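Local coordinates for peroxidase (Cellulomonas bogoriensis 69B4 = DSM 16987, PDB 6QZO), which binds heme b and, as a DyP-type peroxidase, probably uses hydrogen peroxide to oxidise dyes and other substrates, at residues Q146-D151 / L306-N311; R194-Q199 / S322-L327; G249-E252 / T258-T261. All blocks are in the same frame, centred on the assembly; numbering follows the deposited sequence.

Contact 1. Residues Q146-D151 / L306-N311. With HEM (protoporphyrin IX containing Fe), chain I.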
# COMPACT_ATOMS: atom_id res chain seq x y z
N GLN A 146 0.57 9.61 -13.10
CA GLN A 146 -0.46 9.18 -12.14
C GLN A 146 -0.93 7.81 -12.59
O GLN A 146 -1.62 7.74 -13.63
CB GLN A 146 -1.63 10.16 -12.05
CG GLN A 146 -2.70 9.68 -11.07
CD GLN A 146 -3.96 10.50 -11.17
OE1 GLN A 146 -4.09 11.55 -10.55
NE2 GLN A 146 -4.90 10.01 -11.96
N VAL A 147 -0.55 6.77 -11.85
CA VAL A 147 -0.91 5.35 -12.15
C VAL A 147 -1.97 4.92 -11.13
O VAL A 147 -1.67 4.93 -9.89
CB VAL A 147 0.32 4.43 -12.11
CG1 VAL A 147 0.02 3.06 -12.71
CG2 VAL A 147 1.49 5.07 -12.83
N CYS A 148 -3.15 4.58 -11.64
CA CYS A 148 -4.35 4.22 -10.84
C CYS A 148 -4.86 2.85 -11.25
O CYS A 148 -4.92 2.62 -12.47
CB CYS A 148 -5.46 5.23 -11.06
SG CYS A 148 -5.10 6.83 -10.31
N ALA A 149 -5.25 2.02 -10.28
CA ALA A 149 -5.84 0.68 -10.53
C ALA A 149 -6.57 0.17 -9.29
O ALA A 149 -6.33 0.66 -8.18
CB ALA A 149 -4.77 -0.28 -10.96
N ASP A 150 -7.44 -0.82 -9.50
CA ASP A 150 -8.22 -1.49 -8.43
C ASP A 150 -7.44 -2.69 -7.89
O ASP A 150 -8.05 -3.47 -7.13
CB ASP A 150 -9.59 -1.94 -8.96
CG ASP A 150 -10.65 -0.87 -8.87
OD1 ASP A 150 -10.53 -0.01 -7.96
OD2 ASP A 150 -11.59 -0.92 -9.69
N ASP A 151 -6.16 -2.83 -8.25
CA ASP A 151 -5.30 -3.96 -7.80
C ASP A 151 -3.85 -3.49 -7.67
O ASP A 151 -3.34 -2.88 -8.60
CB ASP A 151 -5.38 -5.14 -8.75
CG ASP A 151 -4.68 -6.36 -8.20
OD1 ASP A 151 -3.45 -6.47 -8.39
OD2 ASP A 151 -5.35 -7.17 -7.50
N LEU A 306 -11.56 19.91 -9.72
CA LEU A 306 -11.85 18.47 -9.50
C LEU A 306 -10.83 17.93 -8.50
O LEU A 306 -9.67 17.67 -8.90
CB LEU A 306 -11.78 17.72 -10.83
CG LEU A 306 -12.16 16.24 -10.76
CD1 LEU A 306 -13.57 16.06 -10.21
CD2 LEU A 306 -12.00 15.58 -12.12
N ARG A 307 -11.25 17.78 -7.25
CA ARG A 307 -10.44 17.06 -6.24
C ARG A 307 -10.55 15.57 -6.57
O ARG A 307 -11.66 15.11 -6.88
CB ARG A 307 -10.92 17.38 -4.82
CG ARG A 307 -10.66 18.81 -4.42
CD ARG A 307 -11.26 19.13 -3.06
NE ARG A 307 -12.71 19.10 -3.11
CZ ARG A 307 -13.52 18.63 -2.16
NH1 ARG A 307 -13.04 18.10 -1.05
NH2 ARG A 307 -14.83 18.71 -2.32
N ARG A 308 -9.41 14.88 -6.53
CA ARG A 308 -9.32 13.42 -6.80
C ARG A 308 -8.31 12.84 -5.82
O ARG A 308 -7.28 12.30 -6.27
CB ARG A 308 -8.97 13.22 -8.28
CG ARG A 308 -9.50 11.90 -8.83
CD ARG A 308 -9.18 11.79 -10.29
NE ARG A 308 -9.56 10.54 -10.90
CZ ARG A 308 -8.90 9.41 -10.81
NH1 ARG A 308 -7.89 9.28 -9.97
NH2 ARG A 308 -9.24 8.38 -11.58
N ALA A 309 -8.59 13.01 -4.52
CA ALA A 309 -7.63 12.75 -3.42
C ALA A 309 -7.64 11.25 -3.02
O ALA A 309 -8.63 10.53 -3.26
CB ALA A 309 -7.94 13.64 -2.25
N TYR A 310 -6.52 10.84 -2.44
CA TYR A 310 -6.27 9.47 -1.94
C TYR A 310 -5.67 9.58 -0.53
O TYR A 310 -5.04 10.60 -0.23
CB TYR A 310 -5.34 8.74 -2.91
CG TYR A 310 -6.03 8.16 -4.11
CD1 TYR A 310 -6.36 8.94 -5.21
CD2 TYR A 310 -6.39 6.83 -4.14
CE1 TYR A 310 -7.03 8.41 -6.30
CE2 TYR A 310 -7.05 6.28 -5.23
CZ TYR A 310 -7.36 7.06 -6.31
OH TYR A 310 -8.01 6.48 -7.36
N ASN A 311 -5.87 8.57 0.31
CA ASN A 311 -5.23 8.47 1.65
C ASN A 311 -3.78 8.00 1.46
O ASN A 311 -3.56 7.13 0.61
CB ASN A 311 -5.96 7.49 2.57
CG ASN A 311 -7.41 7.84 2.74
OD1 ASN A 311 -7.74 9.01 2.92
ND2 ASN A 311 -8.27 6.84 2.64
CHA HEM I . -13.99 20.11 1.34
CHB HEM I . -10.92 17.64 4.11
CHC HEM I . -7.24 20.15 2.24
CHD HEM I . -10.26 22.33 -0.82
C1A HEM I . -13.47 19.25 2.27
C2A HEM I . -14.24 18.45 3.16
C3A HEM I . -13.37 17.77 3.94
C4A HEM I . -12.07 18.12 3.52
CMA HEM I . -13.70 16.79 5.05
CAA HEM I . -15.76 18.41 3.26
CBA HEM I . -16.41 17.37 2.34
CGA HEM I . -16.32 17.83 0.93
O1A HEM I . -15.33 17.44 0.25
O2A HEM I . -17.21 18.60 0.46
C1B HEM I . -9.65 18.14 3.82
C2B HEM I . -8.49 17.66 4.49
C3B HEM I . -7.44 18.37 3.97
C4B HEM I . -8.02 19.28 2.98
CMB HEM I . -8.45 16.57 5.55
CAB HEM I . -5.99 18.26 4.22
CBB HEM I . -5.42 17.24 4.87
C1C HEM I . -7.72 20.96 1.23
C2C HEM I . -6.93 21.81 0.47
C3C HEM I . -7.75 22.46 -0.42
C4C HEM I . -9.10 21.97 -0.18
CMC HEM I . -5.44 22.04 0.55
CAC HEM I . -7.10 23.42 -1.34
CBC HEM I . -7.69 24.13 -2.26
C1D HEM I . -11.55 21.88 -0.45
C2D HEM I . -12.77 22.32 -1.15
C3D HEM I . -13.81 21.73 -0.53
C4D HEM I . -13.20 20.91 0.53
CMD HEM I . -12.92 23.29 -2.31
CAD HEM I . -15.29 21.88 -0.89
CBD HEM I . -15.92 23.05 -0.11
CGD HEM I . -17.39 23.33 -0.43
O1D HEM I . -17.71 23.97 -1.45
O2D HEM I . -18.31 22.97 0.35
NA HEM I . -12.14 19.04 2.51
NB HEM I . -9.33 19.09 2.95
NC HEM I . -9.03 21.06 0.85
ND HEM I . -11.87 21.03 0.54
FE HEM I . -10.69 20.15 1.73

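Contact 2. Residues R194-Q199 / S322-L327. With HEM (protoporphyrin IX containing Fe), chain I.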
# COMPACT_ATOMS: atom_id res chain seq x y z
N ARG A 194 -13.78 8.13 2.71
CA ARG A 194 -13.38 8.37 4.12
C ARG A 194 -11.88 8.60 4.14
O ARG A 194 -11.19 7.80 3.52
CB ARG A 194 -13.74 7.17 5.01
CG ARG A 194 -15.22 7.07 5.33
CD ARG A 194 -15.60 8.01 6.45
NE ARG A 194 -17.03 7.97 6.73
CZ ARG A 194 -17.63 8.75 7.61
NH1 ARG A 194 -16.93 9.63 8.32
NH2 ARG A 194 -18.94 8.66 7.79
N ASN A 195 -11.44 9.69 4.78
CA ASN A 195 -10.01 10.00 4.96
C ASN A 195 -9.60 9.52 6.35
O ASN A 195 -10.49 9.08 7.11
CB ASN A 195 -9.71 11.47 4.66
CG ASN A 195 -10.24 12.43 5.71
OD1 ASN A 195 -10.35 12.08 6.88
ND2 ASN A 195 -10.57 13.63 5.29
N LEU A 196 -8.32 9.60 6.67
CA LEU A 196 -7.74 9.00 7.90
C LEU A 196 -7.93 9.95 9.09
O LEU A 196 -7.55 9.57 10.20
CB LEU A 196 -6.27 8.64 7.65
CG LEU A 196 -6.08 7.54 6.61
CD1 LEU A 196 -4.61 7.33 6.30
CD2 LEU A 196 -6.69 6.22 7.07
N MET A 197 -8.56 11.11 8.88
CA MET A 197 -9.10 11.93 9.98
C MET A 197 -10.49 11.39 10.34
O MET A 197 -11.04 11.82 11.38
CB MET A 197 -9.15 13.41 9.62
CG MET A 197 -7.92 14.16 10.08
SD MET A 197 -7.82 15.85 9.47
CE MET A 197 -6.56 16.51 10.57
N GLY A 198 -11.01 10.45 9.55
CA GLY A 198 -12.33 9.81 9.76
C GLY A 198 -13.44 10.57 9.07
O GLY A 198 -14.61 10.21 9.29
N GLN A 199 -13.10 11.55 8.22
CA GLN A 199 -14.08 12.48 7.59
C GLN A 199 -14.54 11.94 6.24
O GLN A 199 -13.80 11.15 5.63
CB GLN A 199 -13.45 13.86 7.38
CG GLN A 199 -13.00 14.53 8.67
CD GLN A 199 -11.87 15.50 8.45
OE1 GLN A 199 -11.16 15.46 7.44
NE2 GLN A 199 -11.68 16.38 9.42
N SER A 322 2.33 7.01 13.71
CA SER A 322 1.73 7.06 12.35
C SER A 322 2.42 8.12 11.49
O SER A 322 2.91 9.12 12.04
CB SER A 322 0.23 7.31 12.43
OG SER A 322 -0.42 6.36 13.26
N ASP A 323 2.45 7.90 10.18
CA ASP A 323 2.74 8.91 9.14
C ASP A 323 1.59 8.82 8.14
O ASP A 323 1.72 8.07 7.15
CB ASP A 323 4.12 8.73 8.50
CG ASP A 323 4.46 9.81 7.46
OD1 ASP A 323 3.67 10.77 7.33
OD2 ASP A 323 5.49 9.72 6.81
N SER A 324 0.50 9.52 8.44
CA SER A 324 -0.77 9.49 7.68
C SER A 324 -1.05 10.87 7.11
O SER A 324 -0.58 11.88 7.71
CB SER A 324 -1.90 9.01 8.53
OG SER A 324 -1.60 7.74 9.06
N GLY A 325 -1.77 10.92 5.99
CA GLY A 325 -2.19 12.20 5.40
C GLY A 325 -3.03 12.02 4.16
O GLY A 325 -3.55 10.91 3.94
N LEU A 326 -3.15 13.09 3.38
CA LEU A 326 -3.97 13.16 2.14
C LEU A 326 -3.02 13.40 0.95
O LEU A 326 -2.16 14.31 1.06
CB LEU A 326 -4.97 14.31 2.30
CG LEU A 326 -6.18 14.26 1.36
CD1 LEU A 326 -7.10 13.10 1.72
CD2 LEU A 326 -6.93 15.57 1.38
N LEU A 327 -3.09 12.53 -0.06
CA LEU A 327 -2.55 12.81 -1.41
C LEU A 327 -3.58 13.69 -2.09
O LEU A 327 -4.51 13.15 -2.67
CB LEU A 327 -2.36 11.52 -2.22
CG LEU A 327 -1.22 10.61 -1.80
CD1 LEU A 327 -0.82 9.69 -2.95
CD2 LEU A 327 -0.00 11.40 -1.32
CHA HEM I . -13.99 20.11 1.34
CHB HEM I . -10.92 17.64 4.11
CHC HEM I . -7.24 20.15 2.24
CHD HEM I . -10.26 22.33 -0.82
C1A HEM I . -13.47 19.25 2.27
C2A HEM I . -14.24 18.45 3.16
C3A HEM I . -13.37 17.77 3.94
C4A HEM I . -12.07 18.12 3.52
CMA HEM I . -13.70 16.79 5.05
CAA HEM I . -15.76 18.41 3.26
CBA HEM I . -16.41 17.37 2.34
CGA HEM I . -16.32 17.83 0.93
O1A HEM I . -15.33 17.44 0.25
O2A HEM I . -17.21 18.60 0.46
C1B HEM I . -9.65 18.14 3.82
C2B HEM I . -8.49 17.66 4.49
C3B HEM I . -7.44 18.37 3.97
C4B HEM I . -8.02 19.28 2.98
CMB HEM I . -8.45 16.57 5.55
CAB HEM I . -5.99 18.26 4.22
CBB HEM I . -5.42 17.24 4.87
C1C HEM I . -7.72 20.96 1.23
C2C HEM I . -6.93 21.81 0.47
C3C HEM I . -7.75 22.46 -0.42
C4C HEM I . -9.10 21.97 -0.18
CMC HEM I . -5.44 22.04 0.55
CAC HEM I . -7.10 23.42 -1.34
CBC HEM I . -7.69 24.13 -2.26
C1D HEM I . -11.55 21.88 -0.45
C2D HEM I . -12.77 22.32 -1.15
C3D HEM I . -13.81 21.73 -0.53
C4D HEM I . -13.20 20.91 0.53
CMD HEM I . -12.92 23.29 -2.31
CAD HEM I . -15.29 21.88 -0.89
CBD HEM I . -15.92 23.05 -0.11
CGD HEM I . -17.39 23.33 -0.43
O1D HEM I . -17.71 23.97 -1.45
O2D HEM I . -18.31 22.97 0.35
NA HEM I . -12.14 19.04 2.51
NB HEM I . -9.33 19.09 2.95
NC HEM I . -9.03 21.06 0.85
ND HEM I . -11.87 21.03 0.54
FE HEM I . -10.69 20.15 1.73
O HOH W 1 -5.98 10.75 4.80

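Contact 3. Residues G249-E252 / T258-T261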
# COMPACT_ATOMS: atom_id res chain seq x y z
N GLY A 249 -17.35 17.22 18.55
CA GLY A 249 -17.98 18.54 18.27
C GLY A 249 -16.99 19.53 17.68
O GLY A 249 -17.35 20.25 16.73
N ALA A 250 -15.78 19.56 18.24
CA ALA A 250 -14.66 20.44 17.80
C ALA A 250 -14.16 20.01 16.42
O ALA A 250 -13.77 20.88 15.64
CB ALA A 250 -13.56 20.44 18.84
N ARG A 251 -14.16 18.70 16.13
CA ARG A 251 -13.71 18.16 14.82
C ARG A 251 -14.73 18.52 13.74
O ARG A 251 -14.32 18.82 12.61
CB ARG A 251 -13.57 16.65 14.85
CG ARG A 251 -12.38 16.13 15.63
CD ARG A 251 -12.36 14.61 15.61
NE ARG A 251 -11.11 14.10 16.15
CZ ARG A 251 -10.74 12.82 16.13
NH1 ARG A 251 -11.52 11.91 15.59
NH2 ARG A 251 -9.58 12.46 16.65
N GLU A 252 -16.01 18.45 14.08
CA GLU A 252 -17.12 18.77 13.16
C GLU A 252 -17.12 20.29 12.91
O GLU A 252 -17.27 20.69 11.74
CB GLU A 252 -18.43 18.24 13.72
CG GLU A 252 -18.48 16.72 13.69
CD GLU A 252 -19.75 16.08 14.22
OE1 GLU A 252 -20.43 16.73 15.03
OE2 GLU A 252 -20.06 14.95 13.80
N THR A 258 -20.68 17.00 9.74
CA THR A 258 -20.70 15.94 10.78
C THR A 258 -19.87 14.75 10.30
O THR A 258 -19.72 14.60 9.07
CB THR A 258 -22.12 15.49 11.15
OG1 THR A 258 -22.66 14.84 10.01
CG2 THR A 258 -23.00 16.65 11.58
N LEU A 259 -19.34 13.96 11.23
CA LEU A 259 -18.45 12.81 10.89
C LEU A 259 -19.31 11.61 10.51
O LEU A 259 -18.93 10.89 9.56
CB LEU A 259 -17.51 12.54 12.06
CG LEU A 259 -16.40 13.59 12.18
CD1 LEU A 259 -15.81 13.60 13.59
CD2 LEU A 259 -15.33 13.34 11.13
N ARG A 260 -20.45 11.43 11.17
CA ARG A 260 -21.31 10.24 10.95
C ARG A 260 -21.88 10.31 9.53
O ARG A 260 -21.48 9.47 8.72
CB ARG A 260 -22.40 10.13 12.02
CG ARG A 260 -23.13 8.80 12.01
CD ARG A 260 -24.21 8.70 13.08
NE ARG A 260 -25.61 8.95 12.69
CZ ARG A 260 -26.23 10.14 12.72
NH1 ARG A 260 -25.57 11.23 13.06
NH2 ARG A 260 -27.51 10.22 12.38
N THR A 261 -22.74 11.30 9.24
CA THR A 261 -23.52 11.37 7.98
C THR A 261 -22.73 12.12 6.90
O THR A 261 -22.91 11.79 5.70
CB THR A 261 -24.89 12.02 8.21
OG1 THR A 261 -24.64 13.34 8.71
CG2 THR A 261 -25.75 11.29 9.21

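Contact 1. Residues Q146-D151 / L306-N311
Arg308 extends to strand 143-149 and meets Gln146 and Cys148 by van der Waals contact. NE2 of Gln146 sits over one face of the Arg308 guanidinium, 3.7 Å from NH1 of Arg308, the amide and guanidinium planes 18° apart. SG of Cys148 comes instead to the guanidinium edge, near its plane. The polar ends are bonded elsewhere: Arg308 NH2 to Thr42 O, Gln146 OE1 to Tyr331 OH. Cys148 also makes a sulfur-aromatic contact, its SG 5.4 Å from the centroid of the Tyr310 ring and oblique to it.

The hydrogen bonds to the cofactor belong to Arg307, also salt-bridged to Glu201, whose chain bends at chi3 (-67°) to lay its guanidinium face against the porphyrin. NH1 of Arg307 donates to heme O1A at 2.7 Å, and NH2 of Arg307 to the same oxygen at 2.9 Å. Were Arg307 replaced by an alanine, the heme propionate and Glu201 would probably lose the positive partner they share.

Strand 143-149 of one sheet thus faces the outermost strand, 306-314, of the other, with Ile48 of strand 47-55 packed on Gln146, Cys148 and Tyr310, and Tyr331 of strand 323-332 touching Arg308.

Contact 2. Residues R194-Q199 / S322-L327
Leu196 and Asn195 pack, through carbon atoms and one bridging water, against Ser324, Gly325 and Leu326, where a loop leading into the C-terminal sheet lies over strand 323-332 beside the heme. With CG of Leu196 anti to its carbonyl carbon (chi1 -66°), the CD1 branch is carried to the strand and stops 3.9 Å from CB of Ser324. The hydroxyl of Ser324 is engaged with Asp313. Two residues further along the strand, CD1 of Leu326 comes within 4.3 Å of CB of Asn195. Its other methyl, CD2 of Leu326, sits 3.8 Å from heme C3B, so this one leucine divides its branches between loop and cofactor.

The polar link is the water. It accepts from Leu196 N at 3.2 Å and donates to Gly325 O at 2.6 Å, satisfying two backbone groups of segments that do not bond directly.

The loop is stiffened from within. Residues Asn195 to Gly198 form a type I turn, and Asn195 OD1 accepts from Met197 N at 2.9 Å, an Asx turn. Gln199 N reaches the same OD1 of Asn195 at 3.1 Å from the opposite face; both donors stand above the carbonyl plane and not on a lone pair. ND2 of Asn195 in turn donates to OE1 of Gln199 at 2.9 Å, in the carbonyl plane of Gln199 and on a lone pair of its OE1. Three bonds thus fix the rotation of the Asn195 amide, which lies with Gln199 against the heme methyl CMB.

Chemically, OD1 and ND2 of Asn195 and OE1 of Gln199 are used within the loop. The strand is met by nonpolar carbons and one water, while the amides of Asn195 and Gln199, tied to each other, form a polar wall of the heme pocket.

Contact 3. Residues G249-E252 / T258-T261
Glu252, on helix 248-255, reaches the returning chain at Thr258 and Leu259, and its side chain can be followed outward atom by atom. Leaving CB, the chain puts CG anti to the carbonyl carbon (chi1 -69°) and then runs extended (chi2 -179°), away from the helix axis. CG of Glu252 lies 3.7 Å from CA of Thr258 and also packs against the isobutyl group of Leu259. Next, CD of Glu252 passes 3.6 Å from the same CA of Thr258. At the tip, OE2 of Glu252 accepts from Leu259 N at 2.8 Å, a nearly straight bond with an N-H...O angle of 164°. The donor comes to the anti side of the carboxylate, somewhat out of its plane, and CA of Thr258 closes on the same OE2 of Glu252 at 3.2 Å. The carboxylate therefore satisfies a backbone N-H in the loop, while its methylene chain packs along the backbone beside it. Arg260 NH1 stands 6.7 Å from OE2 of Glu252, a separation at which its opposite charge may add only a mild attraction.

Neighbouring side chains thicken the join. CD1 of Leu259 rests 4.0 Å from CB of Arg251, the two chains crossing at about a right angle, and the leucine also packs on Gln199 of the heme pocket. The far end of Arg251 pairs with Asp244 and with Glu89 of the second subunit. Thr261 OG1 and Thr258 OG1 are hydrogen-bonded, which ties the two ends of the segment 258-261 together.

The arrangement is that of a short helix tied to the loop that follows it by one side-chain-to-backbone hydrogen bond from Glu252. Within the C-terminal DyP-type peroxidase family region it lies beside the subunit interface, with the side chain of Leu259 about 7 Å from the heme.

How the contacts relate
The three contacts run outward from the middle of the chain, with the centres of contacts 1 and 2 about 14 Å apart, those of 2 and 3 about 15 Å, and those of 1 and 3 about 25 Å. Along the sequence contacts 1 and 2 alternate, while both segments of contact 3 fall between the halves of each. Contacts 1 and 2 share the C-terminal sheet, where Tyr310 O lies 2.8 Å from Leu327 N, a probable hydrogen bond between neighbouring strands 306-314 and 323-332, and both reach the heme. Contact 2 joins contact 3 through Arg194 NH1, 2.7 Å from Leu259 O. A continuous series thus leads from the N-terminal sheet past the heme to the peripheral helix, and each contact touches the second subunit.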